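Local atomic coordinates of hydrolase, alpha/beta hydrolase FOLD family (Staphylococcus aureus, PDB entry 2XMZ), a protein that probably catalyses the formation of 2-succinyl-6-hydroxy-2,4-cyclohexadiene-1-carboxylate in menaquinone biosynthesis, as a lyase built on the alpha/beta hydrolase fold. Residues N110-S115 with T257-F262; V208-L213 with N230-S235. All coordinates share one frame; numbering follows the deposited sequence. Where two conformers were deposited one is given.

Interaction 1: N110-S115 with T257-F262; sequences NLILES and TMILGF
Strand 110-114 and helix 257-262 run antiparallel at 164°, their axes 10.8 Å apart at closest approach, and Ile112 faces Ile259 at the level where the backbones come nearest. Ile112 carries most of the strand's share. Its CD1 meets CG2 of Ile259 at 3.7 Å, while its CG2 branch rests against the CD1 end of the same helix residue, so each arm of Ile112 meets the unlike arm of Ile259 as the two side chains cross at a slant. CG1 of Ile112 lies 3.7 Å from CE2 of Phe262. This is the layering of the alpha/beta hydrolase fold: helix 252-266 covers one face of the central, mostly parallel sheet, and Leu111, pointing to the opposite face, packs on Ala97 and Ala101 of helix 92-103. With CG of Phe262 anti to its own nitrogen (chi1 171°), the ring extends to the strand and slides past Ile112 in the reverse direction. Its CE2 also reaches CB of Asn110 at 3.7 Å, and CZ comes to 3.9 Å from the Leu111 carbonyl O. The Asn110 amide stands 76° from the ring plane, and its ND2 is hydrogen-bonded to Thr86 OG1 on the neighbouring strand.

Interaction 2: V208-L213 with N230-S235; sequences VPTLIL and NLIPNS
Chi1 of -61° in Thr210 sets OG1 beside its own backbone nitrogen and CG2 anti to it, while chi1 of -60° in Ile232 likewise sends that residue's CG2 branch opposite its nitrogen; the two side chains then meet at about a right angle. CG2 of Ile232 touches Thr210 OG1 at 3.5 Å and also packs on Thr210 CB. The Thr210 hydroxyl turns back along its own chain and donates to Val208 O, approaching from above the carbonyl plane. Val208 O has a second donor in a water, which lies 2.8 Å from it and accepts from Asn234 N, bridging the two chain segments. Between the backbones, Thr210 N donates to Asn234 O at 2.8 Å, with 145° at the hydrogen. The same Asn234 oxygen receives a CA-H...O contact from Pro209, and Ser235 CA returns one to Thr210 O at 3.1 Å. With the Thr210-Lys236 backbone bond on the other side, Thr210 pairs with Ser235 in a parallel bridge, both side chains on the Ile212 face of the sheet. There the CD1 tip of Ile212 lies 4.0 Å from Ser235 CB and reaches the CD1 of Ile232 more loosely, while Ile212 also packs on Ala225, Met228 and Ala229 of helix 219-231. Ser235 OG is hydrogen-bonded to Ala229 O, with Ile232 O a second acceptor within its reach; in the conformer given, Asn234 ND2 bonds to Lys207 O. Geometrically this is the close of a right-handed beta-alpha-beta crossover, in which the chain leaves helix 219-231, turns through Pro233 and enters strand 235-240, the edge strand of the alpha/beta hydrolase sheet, parallel to strand 210-215.

Strands 110-114 and 210-215 are neighbours in one sheet, so the two contacts share a framework: Leu113 O and Leu213 N, 2.7 Å apart, and Ser115 N and Leu213 O are probably hydrogen-bonded. Interaction 1 is buried and without hydrogen bonds across it, joining the sheet to helix 252-266 mainly through side-chain packing. Interaction 2 is only partly buried, at the sheet's edge, and relies on backbone bonding, a bridging water and a small apolar patch. Pro209 stands between them, its CB packing on Asn110 OD1 and its carbonyl O 3.5 Å from Phe262 CZ. Ile212 packs on helix 219-231 and Thr210 on Ile232 just after it, whereas Leu211 turns to Phe262.

Interaction 1: N110-S115 with T257-F262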
# COMPACT_ATOMS: atom_id res chain seq x y z
N ASN A 110 -7.48 -7.43 11.35
CA ASN A 110 -8.00 -6.12 10.92
C ASN A 110 -7.37 -5.72 9.60
O ASN A 110 -6.28 -6.22 9.21
CB ASN A 110 -7.66 -5.00 11.93
CG ASN A 110 -8.14 -5.31 13.34
OD1 ASN A 110 -9.33 -5.21 13.64
ND2 ASN A 110 -7.20 -5.63 14.22
N LEU A 111 -8.01 -4.77 8.92
CA LEU A 111 -7.52 -4.30 7.64
C LEU A 111 -7.46 -2.79 7.61
O LEU A 111 -8.37 -2.12 8.06
CB LEU A 111 -8.41 -4.83 6.51
CG LEU A 111 -7.99 -4.51 5.07
CD1 LEU A 111 -6.62 -5.16 4.67
CD2 LEU A 111 -9.10 -4.92 4.12
N ILE A 112 -6.36 -2.24 7.10
CA ILE A 112 -6.26 -0.79 6.96
C ILE A 112 -5.83 -0.45 5.56
O ILE A 112 -4.84 -0.99 5.03
CB ILE A 112 -5.34 -0.07 8.00
CG1 ILE A 112 -5.76 -0.42 9.42
CG2 ILE A 112 -5.45 1.44 7.82
CD1 ILE A 112 -4.73 -0.01 10.54
N LEU A 113 -6.57 0.47 4.96
CA LEU A 113 -6.39 0.85 3.58
C LEU A 113 -6.21 2.36 3.49
O LEU A 113 -7.08 3.13 3.94
CB LEU A 113 -7.64 0.44 2.78
CG LEU A 113 -8.01 -1.06 2.90
CD1 LEU A 113 -9.31 -1.30 2.17
CD2 LEU A 113 -6.92 -1.95 2.32
N GLU A 114 -5.11 2.79 2.88
CA GLU A 114 -4.84 4.19 2.70
C GLU A 114 -4.76 4.49 1.22
O GLU A 114 -3.90 3.94 0.49
CB GLU A 114 -3.54 4.62 3.39
CG GLU A 114 -3.22 6.12 3.15
CD GLU A 114 -1.77 6.50 3.43
OE1 GLU A 114 -0.97 5.62 3.83
OE2 GLU A 114 -1.42 7.68 3.21
N SER A 115 -5.65 5.35 0.77
CA SER A 115 -5.62 5.85 -0.61
C SER A 115 -5.45 4.71 -1.63
O SER A 115 -4.53 4.72 -2.45
CB SER A 115 -4.50 6.87 -0.75
OG SER A 115 -4.71 7.95 0.13
N THR A 257 -2.44 8.98 14.60
CA THR A 257 -3.55 9.07 15.55
C THR A 257 -4.74 8.21 15.09
O THR A 257 -5.31 7.48 15.89
CB THR A 257 -4.01 10.52 15.73
OG1 THR A 257 -2.89 11.30 16.17
CG2 THR A 257 -5.15 10.62 16.75
N MET A 258 -5.09 8.31 13.80
CA MET A 258 -6.18 7.51 13.24
C MET A 258 -5.91 6.02 13.36
O MET A 258 -6.82 5.25 13.69
CB MET A 258 -6.49 7.88 11.79
CG MET A 258 -7.14 9.26 11.54
SD MET A 258 -8.67 9.63 12.43
CE MET A 258 -8.04 10.32 13.97
N ILE A 259 -4.68 5.60 13.11
CA ILE A 259 -4.35 4.17 13.14
C ILE A 259 -4.41 3.64 14.58
O ILE A 259 -5.06 2.63 14.85
CB ILE A 259 -2.95 3.89 12.57
CG1 ILE A 259 -2.79 4.51 11.18
CG2 ILE A 259 -2.67 2.38 12.53
CD1 ILE A 259 -3.61 3.88 10.10
N LEU A 260 -3.74 4.35 15.48
CA LEU A 260 -3.68 3.98 16.89
C LEU A 260 -5.08 3.88 17.50
O LEU A 260 -5.35 2.96 18.25
CB LEU A 260 -2.82 4.97 17.68
CG LEU A 260 -1.30 4.95 17.43
CD1 LEU A 260 -0.65 6.20 18.04
CD2 LEU A 260 -0.65 3.70 18.01
N GLY A 261 -5.96 4.82 17.15
CA GLY A 261 -7.32 4.87 17.67
C GLY A 261 -8.17 3.71 17.17
O GLY A 261 -8.97 3.14 17.92
N PHE A 262 -8.01 3.37 15.89
CA PHE A 262 -8.65 2.19 15.29
C PHE A 262 -8.13 0.95 15.99
O PHE A 262 -8.91 0.18 16.55
CB PHE A 262 -8.33 2.12 13.78
CG PHE A 262 -8.75 0.82 13.10
CD1 PHE A 262 -10.10 0.54 12.85
CD2 PHE A 262 -7.79 -0.10 12.69
CE1 PHE A 262 -10.47 -0.66 12.18
CE2 PHE A 262 -8.15 -1.31 12.04
CZ PHE A 262 -9.50 -1.57 11.77

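Interaction 2: V208-L213 with N230-S235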
# COMPACT_ATOMS: atom_id res chain seq x y z
N VAL A 208 -13.47 -8.59 8.49
CA VAL A 208 -12.69 -8.07 9.62
C VAL A 208 -12.91 -6.56 9.74
O VAL A 208 -13.27 -5.91 8.77
CB VAL A 208 -11.16 -8.42 9.49
CG1 VAL A 208 -10.96 -9.95 9.57
CG2 VAL A 208 -10.54 -7.84 8.23
N PRO A 209 -12.71 -6.01 10.96
CA PRO A 209 -12.78 -4.56 11.06
C PRO A 209 -11.81 -3.91 10.07
O PRO A 209 -10.65 -4.31 9.99
CB PRO A 209 -12.36 -4.29 12.50
CG PRO A 209 -12.82 -5.57 13.25
CD PRO A 209 -12.60 -6.68 12.27
N THR A 210 -12.30 -2.91 9.33
CA THR A 210 -11.51 -2.27 8.27
C THR A 210 -11.54 -0.76 8.45
O THR A 210 -12.63 -0.16 8.62
CB THR A 210 -12.04 -2.67 6.87
OG1 THR A 210 -11.92 -4.09 6.71
CG2 THR A 210 -11.26 -2.00 5.74
N LEU A 211 -10.36 -0.14 8.46
CA LEU A 211 -10.27 1.32 8.47
C LEU A 211 -9.88 1.75 7.07
O LEU A 211 -8.92 1.27 6.53
CB LEU A 211 -9.21 1.81 9.46
CG LEU A 211 -8.95 3.33 9.50
CD1 LEU A 211 -10.18 4.13 10.04
CD2 LEU A 211 -7.70 3.62 10.32
N ILE A 212 -10.64 2.67 6.49
CA ILE A 212 -10.33 3.22 5.17
C ILE A 212 -9.99 4.70 5.28
O ILE A 212 -10.74 5.48 5.89
CB ILE A 212 -11.49 2.98 4.17
CG1 ILE A 212 -11.74 1.47 4.01
CG2 ILE A 212 -11.21 3.67 2.84
CD1 ILE A 212 -13.16 1.08 3.58
N LEU A 213 -8.85 5.08 4.71
CA LEU A 213 -8.38 6.46 4.77
C LEU A 213 -8.23 6.97 3.35
O LEU A 213 -7.72 6.27 2.47
CB LEU A 213 -7.04 6.55 5.51
CG LEU A 213 -6.96 5.91 6.90
CD1 LEU A 213 -5.55 5.96 7.45
CD2 LEU A 213 -7.91 6.58 7.88
N ASN A 230 -18.90 1.38 1.82
CA ASN A 230 -20.27 0.91 1.66
C ASN A 230 -20.37 -0.60 1.57
O ASN A 230 -21.38 -1.19 1.95
CB ASN A 230 -20.90 1.47 0.38
CG ASN A 230 -21.32 2.90 0.49
OD1 ASN A 230 -21.50 3.43 1.60
ND2 ASN A 230 -21.50 3.56 -0.66
N LEU A 231 -19.33 -1.21 1.00
CA LEU A 231 -19.37 -2.61 0.58
C LEU A 231 -18.68 -3.55 1.57
O LEU A 231 -19.05 -4.72 1.66
CB LEU A 231 -18.73 -2.76 -0.81
CG LEU A 231 -19.63 -2.21 -1.96
CD1 LEU A 231 -18.89 -2.20 -3.31
CD2 LEU A 231 -20.94 -2.98 -2.06
N ILE A 232 -17.67 -3.05 2.27
CA ILE A 232 -16.99 -3.81 3.33
C ILE A 232 -17.85 -3.65 4.58
O ILE A 232 -18.04 -2.53 5.05
CB ILE A 232 -15.54 -3.31 3.54
CG1 ILE A 232 -14.75 -3.46 2.24
CG2 ILE A 232 -14.87 -4.01 4.75
CD1 ILE A 232 -13.31 -2.93 2.32
N PRO A 233 -18.42 -4.77 5.10
CA PRO A 233 -19.49 -4.63 6.10
C PRO A 233 -19.08 -4.00 7.45
O PRO A 233 -19.88 -3.25 8.02
CB PRO A 233 -19.97 -6.07 6.31
CG PRO A 233 -18.86 -6.92 5.85
CD PRO A 233 -18.21 -6.18 4.73
N ASN A 234 -17.89 -4.32 7.95
CA ASN A 234 -17.38 -3.70 9.20
C ASN A 234 -16.25 -2.71 8.92
O ASN A 234 -15.09 -2.95 9.27
CB ASN A 234 -16.95 -4.81 10.17
CG ASN A 234 -18.02 -5.85 10.34
OD1 ASN A 234 -19.09 -5.57 10.89
ND2 ASN A 234 -17.77 -7.06 9.85
N SER A 235 -16.59 -1.60 8.25
CA SER A 235 -15.58 -0.64 7.79
C SER A 235 -15.84 0.73 8.42
O SER A 235 -16.98 1.06 8.73
CB SER A 235 -15.64 -0.50 6.26
OG SER A 235 -16.91 -0.03 5.87
O HOH W 1 -15.62 -5.92 7.33